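Local coordinates for protein ATP-dependent Clp protease proteolytic subunit (Listeria monocytogenes, PDB 4JCQ) that probably degrades misfolded proteins to short peptides as the serine protease of an ATP-dependent complex, with its catalytic triad held inactive here, at residues V89-I94 with H116-G121; R112-Q117 with D163-L168; G28-E33 with V64-T69; I55-Q60 with V81-T86. One frame throughout, in Å; residues are numbered along the deposited sequence.

Contact 1. Residues V89-I94 with H116-G121; sequences VASAGI and HQPAGG
The hydroxyl OG of Ser-91 donates a short bond to the backbone O of His-116, 2.7 Å away and tilted out of the carbonyl plane by 29°. A second bond runs the other way: Gln-117 NE2 donates a hydrogen bond to Ser-91 O at 3.2 Å. This is the strand-turn-helix of the ClpP/crotonase fold, in which the predicted nucleophile stands at the N-cap of helix 92-97, facing the loop that carries the predicted catalytic histidine. With OG engaged by a carbonyl, the imidazole is not its partner; the nearest ring nitrogen, His-116 ND1, lies 4.2 Å from Ser-91 OG, consistent with the inactive catalytic triad reported for this structure. The torsion of Ser-91 (chi1 -54°) sets OG opposite its own carbonyl carbon, where it meets His-116 O. The amide of Gln-117 reaches Ser-91 O from above the carbonyl plane and off any lone pair, although the acceptor lies almost within the plane of the donating amide. That NE2 also makes a weak bond to Ile-115 O, while the oxygen takes a further weak one from Ile-94 N in the first turn of the helix, so the glutamine ties the turn to the loop. Ile-147 and Ile-143 of helix 133-151 pack on the Gln-117 side chain. At the margin only loose van der Waals contacts remain: Ile-94 CG2 lies 4.4 Å from Gln-117 NE2, and Ser-91 CB just reaches Pro-118 CD at 4.2 Å.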
loop_
_atom_site.group_PDB
_atom_site.type_symbol
_atom_site.label_atom_id
_atom_site.label_comp_id
_atom_site.label_asym_id
_atom_site.label_seq_id
_atom_site.Cartn_x
_atom_site.Cartn_y
_atom_site.Cartn_z
ATOM N N VAL H 89 5.338 29.875 -7.109
ATOM C CA VAL H 89 4.113 29.756 -7.893
ATOM C C VAL H 89 4.493 30.050 -9.338
ATOM O O VAL H 89 4.848 31.183 -9.674
ATOM C CB VAL H 89 3.020 30.748 -7.430
ATOM C CG1 VAL H 89 1.741 30.562 -8.241
ATOM C CG2 VAL H 89 2.729 30.596 -5.941
ATOM N N ALA H 90 4.442 29.026 -10.187
ATOM C CA ALA H 90 4.900 29.169 -11.568
ATOM C C ALA H 90 4.018 28.443 -12.573
ATOM O O ALA H 90 3.422 27.411 -12.259
ATOM C CB ALA H 90 6.342 28.693 -11.698
ATOM N N SER H 91 3.955 29.002 -13.784
ATOM C CA SER H 91 3.338 28.348 -14.941
ATOM C C SER H 91 1.872 27.969 -14.696
ATOM O O SER H 91 1.046 28.848 -14.453
ATOM C CB SER H 91 4.185 27.151 -15.392
ATOM O OG SER H 91 5.527 27.556 -15.626
ATOM N N ALA H 92 1.551 26.676 -14.750
ATOM C CA ALA H 92 0.181 26.217 -14.478
ATOM C C ALA H 92 -0.267 26.588 -13.063
ATOM O O ALA H 92 -1.458 26.784 -12.813
ATOM C CB ALA H 92 0.054 24.717 -14.707
ATOM N N GLY H 93 0.695 26.682 -12.144
ATOM C CA GLY H 93 0.435 27.151 -10.783
ATOM C C GLY H 93 -0.019 28.603 -10.737
ATOM O O GLY H 93 -0.853 28.973 -9.907
ATOM N N ILE H 94 0.540 29.425 -11.626
ATOM C CA ILE H 94 0.134 30.829 -11.777
ATOM C C ILE H 94 -1.305 30.941 -12.286
ATOM O O ILE H 94 -2.082 31.778 -11.812
ATOM C CB ILE H 94 1.116 31.602 -12.698
ATOM C CG1 ILE H 94 2.338 32.080 -11.901
ATOM C CG2 ILE H 94 0.439 32.773 -13.407
ATOM C CD1 ILE H 94 2.096 33.283 -11.007
ATOM N N HIS H 116 5.901 32.298 -16.973
ATOM C CA HIS H 116 6.296 31.464 -18.113
ATOM C C HIS H 116 5.364 30.304 -18.287
ATOM O O HIS H 116 5.043 29.612 -17.321
ATOM C CB HIS H 116 7.714 30.932 -17.934
ATOM C CG HIS H 116 8.132 29.946 -19.004
ATOM N ND1 HIS H 116 8.118 28.614 -18.807
ATOM C CD2 HIS H 116 8.567 30.146 -20.312
ATOM C CE1 HIS H 116 8.533 27.991 -19.927
ATOM N NE2 HIS H 116 8.809 28.931 -20.847
ATOM N N GLN H 117 4.919 30.085 -19.520
ATOM C CA GLN H 117 4.069 28.944 -19.833
ATOM C C GLN H 117 4.774 28.052 -20.848
ATOM O O GLN H 117 5.301 28.550 -21.843
ATOM C CB GLN H 117 2.705 29.399 -20.369
ATOM C CG GLN H 117 1.934 30.357 -19.461
ATOM C CD GLN H 117 1.522 29.745 -18.128
ATOM O OE1 GLN H 117 1.210 28.560 -18.041
ATOM N NE2 GLN H 117 1.509 30.564 -17.081
ATOM N N PRO H 118 4.802 26.729 -20.593
ATOM C CA PRO H 118 5.409 25.788 -21.539
ATOM C C PRO H 118 4.645 25.777 -22.859
ATOM O O PRO H 118 3.413 25.763 -22.858
ATOM C CB PRO H 118 5.282 24.437 -20.827
ATOM C CG PRO H 118 4.175 24.620 -19.843
ATOM C CD PRO H 118 4.274 26.046 -19.399
ATOM N N ALA H 119 5.377 25.797 -23.971
ATOM C CA ALA H 119 4.768 25.867 -25.300
ATOM C C ALA H 119 3.866 24.664 -25.588
ATOM O O ALA H 119 2.739 24.823 -26.064
ATOM C CB ALA H 119 5.842 26.007 -26.367
ATOM N N GLY H 120 4.361 23.467 -25.285
ATOM C CA GLY H 120 3.584 22.242 -25.465
ATOM C C GLY H 120 2.547 22.036 -24.373
ATOM O O GLY H 120 1.647 21.205 -24.513
ATOM N N GLY H 121 2.676 22.798 -23.288
ATOM C CA GLY H 121 1.790 22.684 -22.130
ATOM C C GLY H 121 2.218 21.597 -21.159
ATOM O O GLY H 121 1.473 21.262 -20.234
#

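Contact 2. Residues R112-Q117 with D163-L168; sequences RYMIHQ and DRNFWL
Trp-167 is sandwiched between Arg-112 and Met-114. The guanidinium of Arg-112 lies over one ring face in a cation-pi contact, CZ 4.3 Å from the centroid of the Trp-167 six-membered ring, with the two planes turned 32° apart. Across the opposite face, Met-114 CB makes a CH-pi contact, and its SD sits 3.9 Å from the centroid of the five-membered ring of Trp-167, a Met-aromatic contact. The methionine chain runs straight until chi3 (71°), where it bends to bring CE against the rim of the ring at CZ2. Arg-112 NH2 also has a long, weak ion pair with Glu-135 of a neighbouring subunit. In the backbone alongside, Tyr-113 and Leu-168 form a single antiparallel hydrogen-bonded pair, Leu-168 N to Tyr-113 O 2.6 Å and Tyr-113 N to Leu-168 O 2.9 Å. Farther along, a water bridges Ile-115 N and Phe-166 O. Asn-165 OD1 hangs over the centre of the His-116 ring, 3.1 Å above its plane, with ring and amide planes 41° apart; its 3.2 Å approach to His-116 ND1 has too poor an angle for a hydrogen bond. Asn-165 is probably the counterpart of the third triad residue of ClpP proteases, so the arrangement fits a misaligned Ser-His-Asn/Asp catalytic site.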
loop_
_atom_site.group_PDB
_atom_site.type_symbol
_atom_site.label_atom_id
_atom_site.label_comp_id
_atom_site.label_asym_id
_atom_site.label_seq_id
_atom_site.Cartn_x
_atom_site.Cartn_y
_atom_site.Cartn_z
ATOM N N ARG H 112 8.543 33.177 -4.718
ATOM C CA ARG H 112 8.836 33.748 -6.031
ATOM C C ARG H 112 7.805 33.293 -7.065
ATOM O O ARG H 112 7.198 32.226 -6.924
ATOM C CB ARG H 112 10.270 33.436 -6.483
ATOM C CG ARG H 112 10.724 32.001 -6.274
ATOM C CD ARG H 112 12.110 31.784 -6.862
ATOM N NE ARG H 112 12.557 30.401 -6.723
ATOM C CZ ARG H 112 13.488 29.829 -7.484
ATOM N NH1 ARG H 112 13.830 28.564 -7.280
ATOM N NH2 ARG H 112 14.075 30.519 -8.454
ATOM N N TYR H 113 7.610 34.120 -8.089
ATOM C CA TYR H 113 6.555 33.929 -9.085
ATOM C C TYR H 113 7.126 33.958 -10.498
ATOM O O TYR H 113 8.018 34.755 -10.794
ATOM C CB TYR H 113 5.485 35.022 -8.937
ATOM C CG TYR H 113 4.694 34.932 -7.647
ATOM C CD1 TYR H 113 3.419 34.372 -7.630
ATOM C CD2 TYR H 113 5.230 35.390 -6.442
ATOM C CE1 TYR H 113 2.695 34.277 -6.450
ATOM C CE2 TYR H 113 4.516 35.297 -5.258
ATOM C CZ TYR H 113 3.250 34.736 -5.270
ATOM O OH TYR H 113 2.540 34.636 -4.100
ATOM N N MET H 114 6.611 33.089 -11.366
ATOM C CA MET H 114 7.008 33.077 -12.777
ATOM C C MET H 114 5.817 32.750 -13.669
ATOM O O MET H 114 5.193 31.705 -13.509
ATOM C CB MET H 114 8.148 32.082 -13.019
ATOM C CG MET H 114 8.658 32.069 -14.457
ATOM S SD MET H 114 10.089 31.008 -14.709
ATOM C CE MET H 114 9.363 29.377 -14.545
ATOM N N ILE H 115 5.505 33.637 -14.611
ATOM C CA ILE H 115 4.335 33.423 -15.469
ATOM C C ILE H 115 4.636 32.664 -16.766
ATOM O O ILE H 115 3.724 32.409 -17.554
ATOM C CB ILE H 115 3.547 34.725 -15.764
ATOM C CG1 ILE H 115 4.311 35.642 -16.724
ATOM C CG2 ILE H 115 3.162 35.434 -14.470
ATOM C CD1 ILE H 115 3.417 36.643 -17.426
ATOM N N HIS H 116 5.901 32.298 -16.973
ATOM C CA HIS H 116 6.296 31.464 -18.113
ATOM C C HIS H 116 5.364 30.304 -18.287
ATOM O O HIS H 116 5.043 29.612 -17.321
ATOM C CB HIS H 116 7.714 30.932 -17.934
ATOM C CG HIS H 116 8.132 29.946 -19.004
ATOM N ND1 HIS H 116 8.118 28.614 -18.807
ATOM C CD2 HIS H 116 8.567 30.146 -20.312
ATOM C CE1 HIS H 116 8.533 27.991 -19.927
ATOM N NE2 HIS H 116 8.809 28.931 -20.847
ATOM N N GLN H 117 4.919 30.085 -19.520
ATOM C CA GLN H 117 4.069 28.944 -19.833
ATOM C C GLN H 117 4.774 28.052 -20.848
ATOM O O GLN H 117 5.301 28.550 -21.843
ATOM C CB GLN H 117 2.705 29.399 -20.369
ATOM C CG GLN H 117 1.934 30.357 -19.461
ATOM C CD GLN H 117 1.522 29.745 -18.128
ATOM O OE1 GLN H 117 1.210 28.560 -18.041
ATOM N NE2 GLN H 117 1.509 30.564 -17.081
ATOM N N ASP H 163 6.470 33.841 -22.660
ATOM C CA ASP H 163 7.397 33.197 -23.588
ATOM C C ASP H 163 8.870 33.385 -23.202
ATOM O O ASP H 163 9.767 33.174 -24.022
ATOM C CB ASP H 163 7.150 33.673 -25.024
ATOM C CG ASP H 163 7.507 32.617 -26.056
ATOM O OD1 ASP H 163 8.080 32.974 -27.103
ATOM O OD2 ASP H 163 7.222 31.425 -25.817
ATOM N N ARG H 164 9.111 33.786 -21.956
ATOM C CA ARG H 164 10.468 33.807 -21.405
ATOM C C ARG H 164 10.488 33.315 -19.957
ATOM O O ARG H 164 9.435 33.158 -19.341
ATOM C CB ARG H 164 11.124 35.188 -21.561
ATOM C CG ARG H 164 10.446 36.336 -20.831
ATOM C CD ARG H 164 11.017 37.665 -21.300
ATOM N NE ARG H 164 10.781 38.744 -20.341
ATOM C CZ ARG H 164 11.645 39.124 -19.401
ATOM N NH1 ARG H 164 12.818 38.515 -19.274
ATOM N NH2 ARG H 164 11.332 40.117 -18.579
ATOM N N ASN H 165 11.683 33.057 -19.431
ATOM C CA ASN H 165 11.845 32.465 -18.105
ATOM C C ASN H 165 12.485 33.422 -17.112
ATOM O O ASN H 165 13.707 33.435 -16.948
ATOM C CB ASN H 165 12.673 31.179 -18.193
ATOM C CG ASN H 165 11.935 30.059 -18.889
ATOM O OD1 ASN H 165 11.146 29.343 -18.272
ATOM N ND2 ASN H 165 12.193 29.892 -20.179
ATOM N N PHE H 166 11.659 34.224 -16.451
ATOM C CA PHE H 166 12.162 35.139 -15.436
ATOM C C PHE H 166 11.334 35.095 -14.156
ATOM O O PHE H 166 10.099 35.120 -14.185
ATOM C CB PHE H 166 12.293 36.568 -15.984
ATOM C CG PHE H 166 10.988 37.290 -16.134
ATOM C CD1 PHE H 166 10.627 38.288 -15.236
ATOM C CD2 PHE H 166 10.120 36.978 -17.173
ATOM C CE1 PHE H 166 9.424 38.959 -15.370
ATOM C CE2 PHE H 166 8.915 37.642 -17.309
ATOM C CZ PHE H 166 8.568 38.636 -16.410
ATOM N N TRP H 167 12.038 35.022 -13.036
ATOM C CA TRP H 167 11.410 34.951 -11.733
ATOM C C TRP H 167 11.176 36.313 -11.158
ATOM O O TRP H 167 12.050 37.181 -11.198
ATOM C CB TRP H 167 12.260 34.111 -10.794
ATOM C CG TRP H 167 12.182 32.637 -11.101
ATOM C CD1 TRP H 167 13.056 31.880 -11.878
ATOM C CD2 TRP H 167 11.153 31.691 -10.651
ATOM N NE1 TRP H 167 12.654 30.568 -11.933
ATOM C CE2 TRP H 167 11.520 30.386 -11.217
ATOM C CE3 TRP H 167 10.011 31.788 -9.864
ATOM C CZ2 TRP H 167 10.760 29.248 -10.990
ATOM C CZ3 TRP H 167 9.254 30.632 -9.642
ATOM C CH2 TRP H 167 9.622 29.394 -10.193
ATOM N N LEU H 168 9.973 36.510 -10.631
ATOM C CA LEU H 168 9.621 37.731 -9.931
ATOM C C LEU H 168 9.697 37.496 -8.431
ATOM O O LEU H 168 9.209 36.480 -7.928
ATOM C CB LEU H 168 8.205 38.176 -10.309
ATOM C CG LEU H 168 7.926 38.563 -11.764
ATOM C CD1 LEU H 168 6.433 38.512 -12.041
ATOM C CD2 LEU H 168 8.493 39.938 -12.090
HETATM O O HOH W 1 7.335 35.920 -14.849
HETATM O O HOH W 2 6.928 29.126 -24.143
#

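Contact 3. Residues G28-E33 with V64-T69; sequences GEINQE and VEAGDT
Gln-32 NE2 is gripped by two oxygens of a neighbouring subunit, Asn-58 OD1 and Gln-60 OE1, while the same atom brushes Glu-65 CG at 4.4 Å within its own chain. Glu-65 O receives a weak bond from Asn-58 ND2 of that subunit, so the starts of two helices turn polar groups to one intersubunit seam. Between the segments themselves the meeting is apolar and centres on Ala-66. Its methyl is pressed end-on against the backbone leading into helix 32-48, with CB 3.4 Å from Asn-31 C and 3.8 Å from Gln-32 N. Beside it, the CG2 branch of Ile-30 wedges against the helix: with chi1 at -52°, that methyl is opposite the backbone N and reaches Gly-67 N at 3.5 Å and Ala-66 CB at 3.8 Å. Gly-67, lacking a side chain, leaves its backbone open to this methyl. Asn-31 turns the other way. As N-cap it binds Leu-34 N through OD1, and its ND2 donates to Glu-29 OE1 at 3.3 Å, from above the carboxylate plane, which leaves both ends of the amide held. Thus the segment between strand 23-27 and helix 32-48 lies against the first turn of helix 64-76. Ala-66 also packs on Ala-35 one turn into helix 32-48, and Val-64, on another side of helix 64-76, meets helix 133-151.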
loop_
_atom_site.group_PDB
_atom_site.type_symbol
_atom_site.label_atom_id
_atom_site.label_comp_id
_atom_site.label_asym_id
_atom_site.label_seq_id
_atom_site.Cartn_x
_atom_site.Cartn_y
_atom_site.Cartn_z
ATOM N N GLY H 28 3.194 20.947 -5.102
ATOM C CA GLY H 28 3.830 20.039 -6.057
ATOM C C GLY H 28 3.289 20.148 -7.470
ATOM O O GLY H 28 2.638 21.133 -7.820
ATOM N N GLU H 29 3.553 19.120 -8.273
ATOM C CA GLU H 29 3.198 19.111 -9.694
ATOM C C GLU H 29 1.688 19.164 -9.929
ATOM O O GLU H 29 0.920 18.458 -9.270
ATOM C CB GLU H 29 3.800 17.876 -10.384
ATOM C CG GLU H 29 3.502 17.770 -11.874
ATOM C CD GLU H 29 4.065 16.506 -12.496
ATOM O OE1 GLU H 29 3.272 15.591 -12.802
ATOM O OE2 GLU H 29 5.299 16.426 -12.675
ATOM N N ILE H 30 1.279 20.016 -10.867
ATOM C CA ILE H 30 -0.116 20.084 -11.298
ATOM C C ILE H 30 -0.365 18.973 -12.316
ATOM O O ILE H 30 0.114 19.033 -13.449
ATOM C CB ILE H 30 -0.473 21.467 -11.900
ATOM C CG1 ILE H 30 -0.080 22.611 -10.947
ATOM C CG2 ILE H 30 -1.955 21.548 -12.268
ATOM C CD1 ILE H 30 -0.676 22.523 -9.551
ATOM N N ASN H 31 -1.093 17.946 -11.890
ATOM C CA ASN H 31 -1.465 16.834 -12.762
ATOM C C ASN H 31 -2.919 16.437 -12.533
ATOM O O ASN H 31 -3.577 16.976 -11.638
ATOM C CB ASN H 31 -0.515 15.637 -12.578
ATOM C CG ASN H 31 -0.368 15.209 -11.125
ATOM O OD1 ASN H 31 -1.319 15.252 -10.344
ATOM N ND2 ASN H 31 0.835 14.775 -10.761
ATOM N N GLN H 32 -3.420 15.508 -13.346
ATOM C CA GLN H 32 -4.823 15.090 -13.282
ATOM C C GLN H 32 -5.199 14.485 -11.925
ATOM O O GLN H 32 -6.323 14.665 -11.448
ATOM C CB GLN H 32 -5.161 14.136 -14.436
ATOM C CG GLN H 32 -5.370 14.847 -15.770
ATOM C CD GLN H 32 -5.430 13.902 -16.959
ATOM O OE1 GLN H 32 -4.657 12.943 -17.051
ATOM N NE2 GLN H 32 -6.344 14.177 -17.886
ATOM N N GLU H 33 -4.248 13.790 -11.306
ATOM C CA GLU H 33 -4.435 13.206 -9.975
ATOM C C GLU H 33 -4.661 14.286 -8.916
ATOM O O GLU H 33 -5.568 14.179 -8.085
ATOM C CB GLU H 33 -3.234 12.333 -9.589
ATOM C CG GLU H 33 -3.066 11.061 -10.418
ATOM C CD GLU H 33 -2.418 11.297 -11.779
ATOM O OE1 GLU H 33 -2.621 10.452 -12.678
ATOM O OE2 GLU H 33 -1.711 12.315 -11.957
ATOM N N VAL H 64 -1.149 21.576 -18.387
ATOM C CA VAL H 64 -2.066 22.689 -18.669
ATOM C C VAL H 64 -3.541 22.353 -18.407
ATOM O O VAL H 64 -4.258 23.143 -17.788
ATOM C CB VAL H 64 -1.852 23.270 -20.098
ATOM C CG1 VAL H 64 -2.002 22.195 -21.171
ATOM C CG2 VAL H 64 -2.788 24.445 -20.366
ATOM N N GLU H 65 -3.979 21.176 -18.853
ATOM C CA GLU H 65 -5.383 20.771 -18.737
ATOM C C GLU H 65 -5.816 20.559 -17.283
ATOM O O GLU H 65 -6.970 20.811 -16.927
ATOM C CB GLU H 65 -5.674 19.527 -19.594
ATOM C CG GLU H 65 -5.088 18.213 -19.083
ATOM C CD GLU H 65 -3.606 18.030 -19.387
ATOM O OE1 GLU H 65 -3.007 18.869 -20.096
ATOM O OE2 GLU H 65 -3.034 17.028 -18.909
ATOM N N ALA H 66 -4.881 20.100 -16.453
ATOM C CA ALA H 66 -5.119 19.949 -15.022
ATOM C C ALA H 66 -5.209 21.313 -14.342
ATOM O O ALA H 66 -6.037 21.515 -13.454
ATOM C CB ALA H 66 -4.020 19.111 -14.390
ATOM N N GLY H 67 -4.351 22.241 -14.766
ATOM C CA GLY H 67 -4.385 23.618 -14.279
ATOM C C GLY H 67 -5.677 24.322 -14.657
ATOM O O GLY H 67 -6.240 25.069 -13.853
ATOM N N ASP H 68 -6.142 24.074 -15.883
ATOM C CA ASP H 68 -7.402 24.631 -16.381
ATOM C C ASP H 68 -8.600 24.176 -15.549
ATOM O O ASP H 68 -9.478 24.978 -15.224
ATOM C CB ASP H 68 -7.609 24.259 -17.854
ATOM C CG ASP H 68 -6.692 25.031 -18.793
ATOM O OD1 ASP H 68 -6.416 24.526 -19.902
ATOM O OD2 ASP H 68 -6.247 26.143 -18.430
ATOM N N THR H 69 -8.626 22.889 -15.208
ATOM C CA THR H 69 -9.693 22.317 -14.386
ATOM C C THR H 69 -9.739 22.950 -12.994
ATOM O O THR H 69 -10.803 23.373 -12.542
ATOM C CB THR H 69 -9.583 20.776 -14.293
ATOM O OG1 THR H 69 -9.900 20.204 -15.566
ATOM C CG2 THR H 69 -10.551 20.210 -13.258
#

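Contact 4. Residues I55-Q60 with V81-T86; sequences IFINSQ and VKVVGT
Ile-55 and Ile-57 interlock with the valines of strand 81-86 in the beta-alpha-beta unit whose helix 64-76 links the two parallel strands of the central ClpP sheet. The isoleucine side chains reach back along the neighbouring strand: Ile-55 CD1 meets Val-81 CG1 at 3.6 Å, and Ile-57 CD1 lies 4.0 Å from Val-83 CG1, each two residues before its bridge partner. For Ile-57 an extended outer torsion (chi2 162°) carries CD1 that far, and Gly-85 directly beside it presents bare backbone. Tyr-97 of helix 92-97 packs on both Ile-57 and Val-83, so the helix that follows the predicted nucleophile packs on this face. On the other face Phe-56 and Val-84 lie side by side and point the same way; Val-84 lies against one face of the ring, its CB and CG1 nearest CD2 and CE2, with CE2 of Phe-56 3.7 Å from Val-84 CG1. Met-73 of a neighbouring subunit packs on Phe-56. The strand directions are twisted by 32°, and four backbone bonds join them. Ile-55 N donates to Lys-82 O at 2.7 Å and Ile-57 N to Val-84 O at 2.9 Å; in return Val-84 N reaches Ile-55 O and Thr-86 N reaches Ile-57 O. Thr-86 OG1 and Asn-58 ND2 both bond to Thr-69 of the neighbouring subunit, while the methyl CG2 of Thr-86 folds over Ile-57 O at 3.6 Å.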
loop_
_atom_site.group_PDB
_atom_site.type_symbol
_atom_site.label_atom_id
_atom_site.label_comp_id
_atom_site.label_asym_id
_atom_site.label_seq_id
_atom_site.Cartn_x
_atom_site.Cartn_y
_atom_site.Cartn_z
ATOM N N ILE H 55 -6.814 28.643 -0.094
ATOM C CA ILE H 55 -5.927 27.716 -0.790
ATOM C C ILE H 55 -4.479 28.193 -0.688
ATOM O O ILE H 55 -4.161 29.310 -1.094
ATOM C CB ILE H 55 -6.317 27.539 -2.279
ATOM C CG1 ILE H 55 -7.769 27.057 -2.413
ATOM C CG2 ILE H 55 -5.364 26.571 -2.967
ATOM C CD1 ILE H 55 -8.240 26.873 -3.843
ATOM N N PHE H 56 -3.617 27.347 -0.128
ATOM C CA PHE H 56 -2.174 27.588 -0.122
ATOM C C PHE H 56 -1.549 26.884 -1.322
ATOM O O PHE H 56 -1.717 25.673 -1.493
ATOM C CB PHE H 56 -1.533 27.088 1.181
ATOM C CG PHE H 56 -1.917 27.886 2.400
ATOM C CD1 PHE H 56 -3.064 27.573 3.120
ATOM C CD2 PHE H 56 -1.124 28.942 2.836
ATOM C CE1 PHE H 56 -3.420 28.305 4.246
ATOM C CE2 PHE H 56 -1.474 29.680 3.959
ATOM C CZ PHE H 56 -2.625 29.360 4.666
ATOM N N ILE H 57 -0.838 27.646 -2.152
ATOM C CA ILE H 57 -0.260 27.117 -3.389
ATOM C C ILE H 57 1.265 27.197 -3.377
ATOM O O ILE H 57 1.844 28.283 -3.258
ATOM C CB ILE H 57 -0.796 27.842 -4.651
ATOM C CG1 ILE H 57 -2.326 27.809 -4.690
ATOM C CG2 ILE H 57 -0.219 27.210 -5.917
ATOM C CD1 ILE H 57 -2.952 28.835 -5.613
ATOM N N ASN H 58 1.895 26.030 -3.487
ATOM C CA ASN H 58 3.334 25.904 -3.694
ATOM C C ASN H 58 3.535 24.966 -4.875
ATOM O O ASN H 58 3.535 23.747 -4.709
ATOM C CB ASN H 58 4.018 25.349 -2.430
ATOM C CG ASN H 58 5.532 25.226 -2.572
ATOM O OD1 ASN H 58 6.059 25.026 -3.666
ATOM N ND2 ASN H 58 6.237 25.325 -1.453
ATOM N N SER H 59 3.685 25.530 -6.072
ATOM C CA SER H 59 3.755 24.712 -7.280
ATOM C C SER H 59 4.586 25.318 -8.400
ATOM O O SER H 59 4.453 26.498 -8.724
ATOM C CB SER H 59 2.352 24.398 -7.808
ATOM O OG SER H 59 2.434 23.549 -8.940
ATOM N N GLN H 60 5.418 24.467 -8.994
ATOM C CA GLN H 60 6.230 24.793 -10.158
ATOM C C GLN H 60 5.416 24.711 -11.456
ATOM O O GLN H 60 5.904 25.074 -12.527
ATOM C CB GLN H 60 7.441 23.845 -10.226
ATOM C CG GLN H 60 7.102 22.362 -10.421
ATOM C CD GLN H 60 6.863 21.587 -9.125
ATOM O OE1 GLN H 60 6.301 22.103 -8.149
ATOM N NE2 GLN H 60 7.281 20.322 -9.121
ATOM N N VAL H 81 -13.078 32.117 -2.866
ATOM C CA VAL H 81 -11.786 31.465 -2.697
ATOM C C VAL H 81 -10.668 32.490 -2.524
ATOM O O VAL H 81 -10.484 33.374 -3.362
ATOM C CB VAL H 81 -11.473 30.509 -3.872
ATOM C CG1 VAL H 81 -10.049 29.975 -3.777
ATOM C CG2 VAL H 81 -12.469 29.356 -3.904
ATOM N N LYS H 82 -9.939 32.365 -1.419
ATOM C CA LYS H 82 -8.731 33.147 -1.185
ATOM C C LYS H 82 -7.516 32.277 -1.484
ATOM O O LYS H 82 -7.490 31.097 -1.126
ATOM C CB LYS H 82 -8.670 33.635 0.264
ATOM C CG LYS H 82 -9.719 34.671 0.634
ATOM C CD LYS H 82 -9.634 35.019 2.112
ATOM C CE LYS H 82 -10.502 36.219 2.460
ATOM N NZ LYS H 82 -11.958 35.939 2.315
ATOM N N VAL H 83 -6.516 32.855 -2.143
ATOM C CA VAL H 83 -5.280 32.126 -2.430
ATOM C C VAL H 83 -4.082 32.737 -1.705
ATOM O O VAL H 83 -3.965 33.960 -1.587
ATOM C CB VAL H 83 -4.994 31.990 -3.949
ATOM C CG1 VAL H 83 -6.034 31.100 -4.616
ATOM C CG2 VAL H 83 -4.928 33.352 -4.628
ATOM N N VAL H 84 -3.213 31.867 -1.200
ATOM C CA VAL H 84 -1.978 32.287 -0.548
ATOM C C VAL H 84 -0.799 31.589 -1.221
ATOM O O VAL H 84 -0.630 30.374 -1.095
ATOM C CB VAL H 84 -1.978 31.973 0.969
ATOM C CG1 VAL H 84 -0.701 32.491 1.617
ATOM C CG2 VAL H 84 -3.195 32.576 1.656
ATOM N N GLY H 85 0.004 32.361 -1.945
ATOM C CA GLY H 85 1.203 31.834 -2.585
ATOM C C GLY H 85 2.288 31.609 -1.552
ATOM O O GLY H 85 2.468 32.428 -0.648
ATOM N N THR H 86 3.001 30.493 -1.677
ATOM C CA THR H 86 4.082 30.159 -0.750
ATOM C C THR H 86 5.175 29.316 -1.416
ATOM O O THR H 86 4.880 28.374 -2.148
ATOM C CB THR H 86 3.551 29.477 0.537
ATOM O OG1 THR H 86 4.653 29.078 1.359
ATOM C CG2 THR H 86 2.671 28.260 0.219
#

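Contacts 1, 3 and 4 are buried, whereas contact 2 is partly open at the rim of the chain. Contact 4 is the sheet core, built on backbone bonds and branched aliphatic side chains; contact 3 lies beyond the end of its strand 53-59, to which Gly-28 is bonded, and is small and apolar between its segments. Contacts 3 and 4 present complementary surfaces to neighbouring subunits, joined by Asn-58, Thr-69 and Gln-32. Contacts 1 and 2 share His-116 and Gln-117 and the paired strands 88-90 and 111-114: contact 1 joins the predicted nucleophile turn to the loop by polar bonds, while contact 2 uses rings, sulfur and guanidinium beside one antiparallel backbone pair and bridging waters, and also reaches a neighbouring subunit.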